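Local coordinates for protein ribonuclease S-3 (Pyrus pyrifolia, PDB 1IQQ) that cleaves RNA as a pistil ribonuclease of the T2 family and takes part in gametophytic self-incompatibility, by which the plant rejects its own pollen, at residues Q63-W68 / Y102-I107. Sequence-based numbering, arbitrary orientation.
Sequences QLEIIW and YFETVI
Trp68 and Phe103 form an offset edge-to-face pair. The edge of Phe103 is directed at the face of the tryptophan's six-membered ring, with the centroids 5.5 Å apart and the planes at 67°. CZ3 of Trp68 lies 3.6 Å from CE1 of Phe103. The CG2 methyl of Val106 also touches this corner of the indole, 3.8 Å from CZ3 of Trp68. At the edge of the six-membered ring, near its plane, OH of Tyr102 is 3.8 Å from CH2 of Trp68. A chi1 of -162° swings the Trp68 indole over to helix 99-112, with CG opposite the backbone N. Leu64 covers one face of Phe103 through a CH-pi contact, its CD1 methyl 4.0 Å from the ring centroid. Ile107 fills the other end of the interface. Its CD1 packs 3.8 Å from CB of Gln63, and its CG1 meets CD1 of Ile67 at 4.0 Å. The aliphatic chains of Ile67 and Ile107 cross at about a right angle. Cutting Trp68 back to an alanine is likely to open a gap between Phe103 and Val106 and leave the Phe103 edge without the indole face it points at.

Contacts further out hold this shell in place. Tyr102 OH is hydrogen-bonded to Leu35 O in strand 30-38, and Trp68 O is bonded to Trp81 NE1 in helix 77-89. Trp81 also meets both Trp68 and Phe103 edge-to-face. The short segments cross at 49°, and their axes come within 10.9 Å at closest approach, a spacing bridged by large apolar side chains. Trp68 is the first residue beyond helix 58-67 to leave helical geometry, and its side chain packs against the active-site residue Glu84. The contact thus joins helices 58-67 and 99-112 of the alpha+beta RNase T2 fold, beside helix 77-89, which carries active-site residues Glu84, Lys87 and His88.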
ATOM      1  N   GLN A  63      14.477   3.686  -8.249  1.00  9.95           N
ATOM      2  CA  GLN A  63      13.091   4.202  -8.133  1.00 11.68           C
ATOM      3  C   GLN A  63      12.410   3.510  -6.985  1.00 13.64           C
ATOM      4  O   GLN A  63      11.699   4.171  -6.236  1.00  9.77           O
ATOM      5  CB  GLN A  63      12.317   3.941  -9.398  1.00 10.46           C
ATOM      6  CG  GLN A  63      12.835   4.757 -10.641  1.00 10.62           C
ATOM      7  CD  GLN A  63      12.220   4.192 -11.903  1.00 11.82           C
ATOM      8  OE1 GLN A  63      11.121   4.543 -12.335  1.00 13.52           O
ATOM      9  NE2 GLN A  63      12.927   3.262 -12.498  1.00 13.84           N
ATOM     10  N   LEU A  64      12.623   2.207  -6.833  1.00  9.17           N
ATOM     11  CA  LEU A  64      11.994   1.494  -5.723  1.00  8.83           C
ATOM     12  C   LEU A  64      12.552   1.963  -4.365  1.00  9.74           C
ATOM     13  O   LEU A  64      11.851   1.900  -3.374  1.00  9.14           O
ATOM     14  CB  LEU A  64      12.228  -0.012  -5.843  1.00  7.52           C
ATOM     15  CG  LEU A  64      11.566  -0.605  -7.094  1.00  6.22           C
ATOM     16  CD1 LEU A  64      11.916  -2.106  -7.204  1.00  9.83           C
ATOM     17  CD2 LEU A  64      10.024  -0.529  -7.033  1.00 10.42           C
ATOM     18  N   GLU A  65      13.820   2.442  -4.300  1.00 10.78           N
ATOM     19  CA  GLU A  65      14.340   2.971  -3.039  1.00  8.10           C
ATOM     20  C   GLU A  65      13.480   4.136  -2.546  1.00 10.40           C
ATOM     21  O   GLU A  65      13.404   4.366  -1.348  1.00 11.47           O
ATOM     22  CB  GLU A  65      15.812   3.461  -3.236  1.00 10.24           C
ATOM     23  CG  GLU A  65      16.809   2.355  -3.275  1.00 12.29           C
ATOM     24  CD  GLU A  65      18.212   2.841  -3.641  1.00 19.27           C
ATOM     25  OE1 GLU A  65      19.126   2.004  -3.520  1.00 22.35           O
ATOM     26  OE2 GLU A  65      18.384   4.020  -4.066  1.00 19.81           O
ATOM     27  N   ILE A  66      12.908   4.863  -3.502  1.00  8.96           N
ATOM     28  CA  ILE A  66      12.062   6.019  -3.216  1.00 10.67           C
ATOM     29  C   ILE A  66      10.588   5.680  -3.069  1.00 11.15           C
ATOM     30  O   ILE A  66       9.945   6.215  -2.155  1.00 12.61           O
ATOM     31  CB  ILE A  66      12.237   7.112  -4.322  1.00 10.36           C
ATOM     32  CG1 ILE A  66      13.685   7.604  -4.290  1.00 13.84           C
ATOM     33  CG2 ILE A  66      11.217   8.317  -4.143  1.00 11.73           C
ATOM     34  CD1 ILE A  66      14.044   8.409  -5.567  1.00 20.57           C
ATOM     35  N   ILE A  67      10.089   4.751  -3.885  1.00  8.52           N
ATOM     36  CA  ILE A  67       8.630   4.499  -3.940  1.00  8.65           C
ATOM     37  C   ILE A  67       8.282   3.291  -3.117  1.00  7.66           C
ATOM     38  O   ILE A  67       7.122   3.197  -2.620  1.00  9.13           O
ATOM     39  CB  ILE A  67       8.211   4.262  -5.436  1.00  9.52           C
ATOM     40  CG1 ILE A  67       8.274   5.601  -6.178  1.00 10.77           C
ATOM     41  CG2 ILE A  67       6.773   3.672  -5.544  1.00 13.23           C
ATOM     42  CD1 ILE A  67       8.231   5.392  -7.677  1.00 15.76           C
ATOM     43  N   TRP A  68       9.205   2.388  -2.910  1.00  7.33           N
ATOM     44  CA  TRP A  68       8.922   1.144  -2.180  1.00  7.33           C
ATOM     45  C   TRP A  68      10.073   0.742  -1.254  1.00  6.37           C
ATOM     46  O   TRP A  68      10.566  -0.368  -1.289  1.00  7.36           O
ATOM     47  CB  TRP A  68       8.638  -0.021  -3.152  1.00  9.24           C
ATOM     48  CG  TRP A  68       7.918  -1.217  -2.542  1.00  8.38           C
ATOM     49  CD1 TRP A  68       7.790  -1.530  -1.215  1.00  7.91           C
ATOM     50  CD2 TRP A  68       7.201  -2.222  -3.272  1.00  7.60           C
ATOM     51  NE1 TRP A  68       6.998  -2.699  -1.077  1.00  7.65           N
ATOM     52  CE2 TRP A  68       6.642  -3.122  -2.332  1.00  6.83           C
ATOM     53  CE3 TRP A  68       6.979  -2.438  -4.647  1.00 10.83           C
ATOM     54  CZ2 TRP A  68       5.872  -4.221  -2.729  1.00  9.19           C
ATOM     55  CZ3 TRP A  68       6.206  -3.532  -5.065  1.00  9.01           C
ATOM     56  CH2 TRP A  68       5.652  -4.412  -4.093  1.00  7.40           C
ATOM     57  N   TYR A 102       6.470  -6.364 -12.864  1.00  8.97           N
ATOM     58  CA  TYR A 102       5.734  -6.160 -11.611  1.00  6.92           C
ATOM     59  C   TYR A 102       6.118  -4.837 -10.939  1.00  8.13           C
ATOM     60  O   TYR A 102       5.231  -4.024 -10.566  1.00  6.77           O
ATOM     61  CB  TYR A 102       6.089  -7.311 -10.642  1.00  5.52           C
ATOM     62  CG  TYR A 102       5.467  -7.252  -9.291  1.00  7.21           C
ATOM     63  CD1 TYR A 102       4.058  -7.147  -9.148  1.00  6.20           C
ATOM     64  CD2 TYR A 102       6.264  -7.358  -8.112  1.00  6.93           C
ATOM     65  CE1 TYR A 102       3.436  -7.154  -7.863  1.00  7.79           C
ATOM     66  CE2 TYR A 102       5.679  -7.364  -6.870  1.00  6.86           C
ATOM     67  CZ  TYR A 102       4.258  -7.264  -6.719  1.00  8.10           C
ATOM     68  OH  TYR A 102       3.662  -7.288  -5.488  1.00  9.20           O
ATOM     69  N   PHE A 103       7.393  -4.573 -10.788  1.00  8.54           N
ATOM     70  CA  PHE A 103       7.816  -3.360 -10.151  1.00  6.69           C
ATOM     71  C   PHE A 103       7.569  -2.153 -11.046  1.00  7.47           C
ATOM     72  O   PHE A 103       7.239  -1.087 -10.541  1.00  7.39           O
ATOM     73  CB  PHE A 103       9.285  -3.530  -9.757  1.00  6.69           C
ATOM     74  CG  PHE A 103       9.481  -4.481  -8.607  1.00  7.21           C
ATOM     75  CD1 PHE A 103       8.897  -4.258  -7.347  1.00  7.61           C
ATOM     76  CD2 PHE A 103      10.243  -5.661  -8.785  1.00  7.15           C
ATOM     77  CE1 PHE A 103       9.067  -5.207  -6.342  1.00  7.83           C
ATOM     78  CE2 PHE A 103      10.412  -6.584  -7.768  1.00  7.39           C
ATOM     79  CZ  PHE A 103       9.811  -6.363  -6.540  1.00  7.13           C
ATOM     80  N   GLU A 104       7.759  -2.310 -12.357  1.00  8.40           N
ATOM     81  CA  GLU A 104       7.441  -1.171 -13.257  1.00  9.55           C
ATOM     82  C   GLU A 104       5.961  -0.864 -13.190  1.00 10.05           C
ATOM     83  O   GLU A 104       5.571   0.302 -13.282  1.00  9.77           O
ATOM     84  CB  GLU A 104       7.835  -1.549 -14.697  1.00 10.69           C
ATOM     85  CG  GLU A 104       9.334  -1.598 -14.903  1.00 11.98           C
ATOM     86  CD  GLU A 104       9.753  -2.428 -16.117  1.00 23.56           C
ATOM     87  OE1 GLU A 104       8.867  -2.941 -16.858  1.00 28.86           O
ATOM     88  OE2 GLU A 104      11.005  -2.567 -16.295  1.00 31.64           O
ATOM     89  N   THR A 105       5.118  -1.880 -13.024  1.00  7.89           N
ATOM     90  CA  THR A 105       3.667  -1.670 -12.924  1.00  7.43           C
ATOM     91  C   THR A 105       3.340  -0.877 -11.652  1.00  9.51           C
ATOM     92  O   THR A 105       2.517   0.045 -11.676  1.00  8.68           O
ATOM     93  CB  THR A 105       2.956  -2.992 -12.874  1.00  9.55           C
ATOM     94  OG1 THR A 105       3.106  -3.632 -14.171  1.00 11.88           O
ATOM     95  CG2 THR A 105       1.439  -2.770 -12.564  1.00 10.71           C
ATOM     96  N   VAL A 106       3.978  -1.217 -10.517  1.00  9.69           N
ATOM     97  CA  VAL A 106       3.769  -0.420  -9.279  1.00  6.44           C
ATOM     98  C   VAL A 106       4.182   1.022  -9.430  1.00  8.32           C
ATOM     99  O   VAL A 106       3.495   1.926  -8.970  1.00  8.31           O
ATOM    100  CB  VAL A 106       4.562  -1.079  -8.137  1.00  5.72           C
ATOM    101  CG1 VAL A 106       4.626  -0.189  -6.908  1.00  8.04           C
ATOM    102  CG2 VAL A 106       3.827  -2.398  -7.744  1.00 10.60           C
ATOM    103  N   ILE A 107       5.322   1.259 -10.082  1.00  7.35           N
ATOM    104  CA  ILE A 107       5.814   2.646 -10.302  1.00  6.55           C
ATOM    105  C   ILE A 107       4.829   3.393 -11.205  1.00  9.67           C
ATOM    106  O   ILE A 107       4.495   4.583 -10.903  1.00 11.35           O
ATOM    107  CB  ILE A 107       7.230   2.570 -10.962  1.00 10.09           C
ATOM    108  CG1 ILE A 107       8.275   2.056  -9.944  1.00 13.15           C
ATOM    109  CG2 ILE A 107       7.624   3.977 -11.562  1.00 13.24           C
ATOM    110  CD1 ILE A 107       9.611   1.510 -10.566  1.00 12.03           C
TER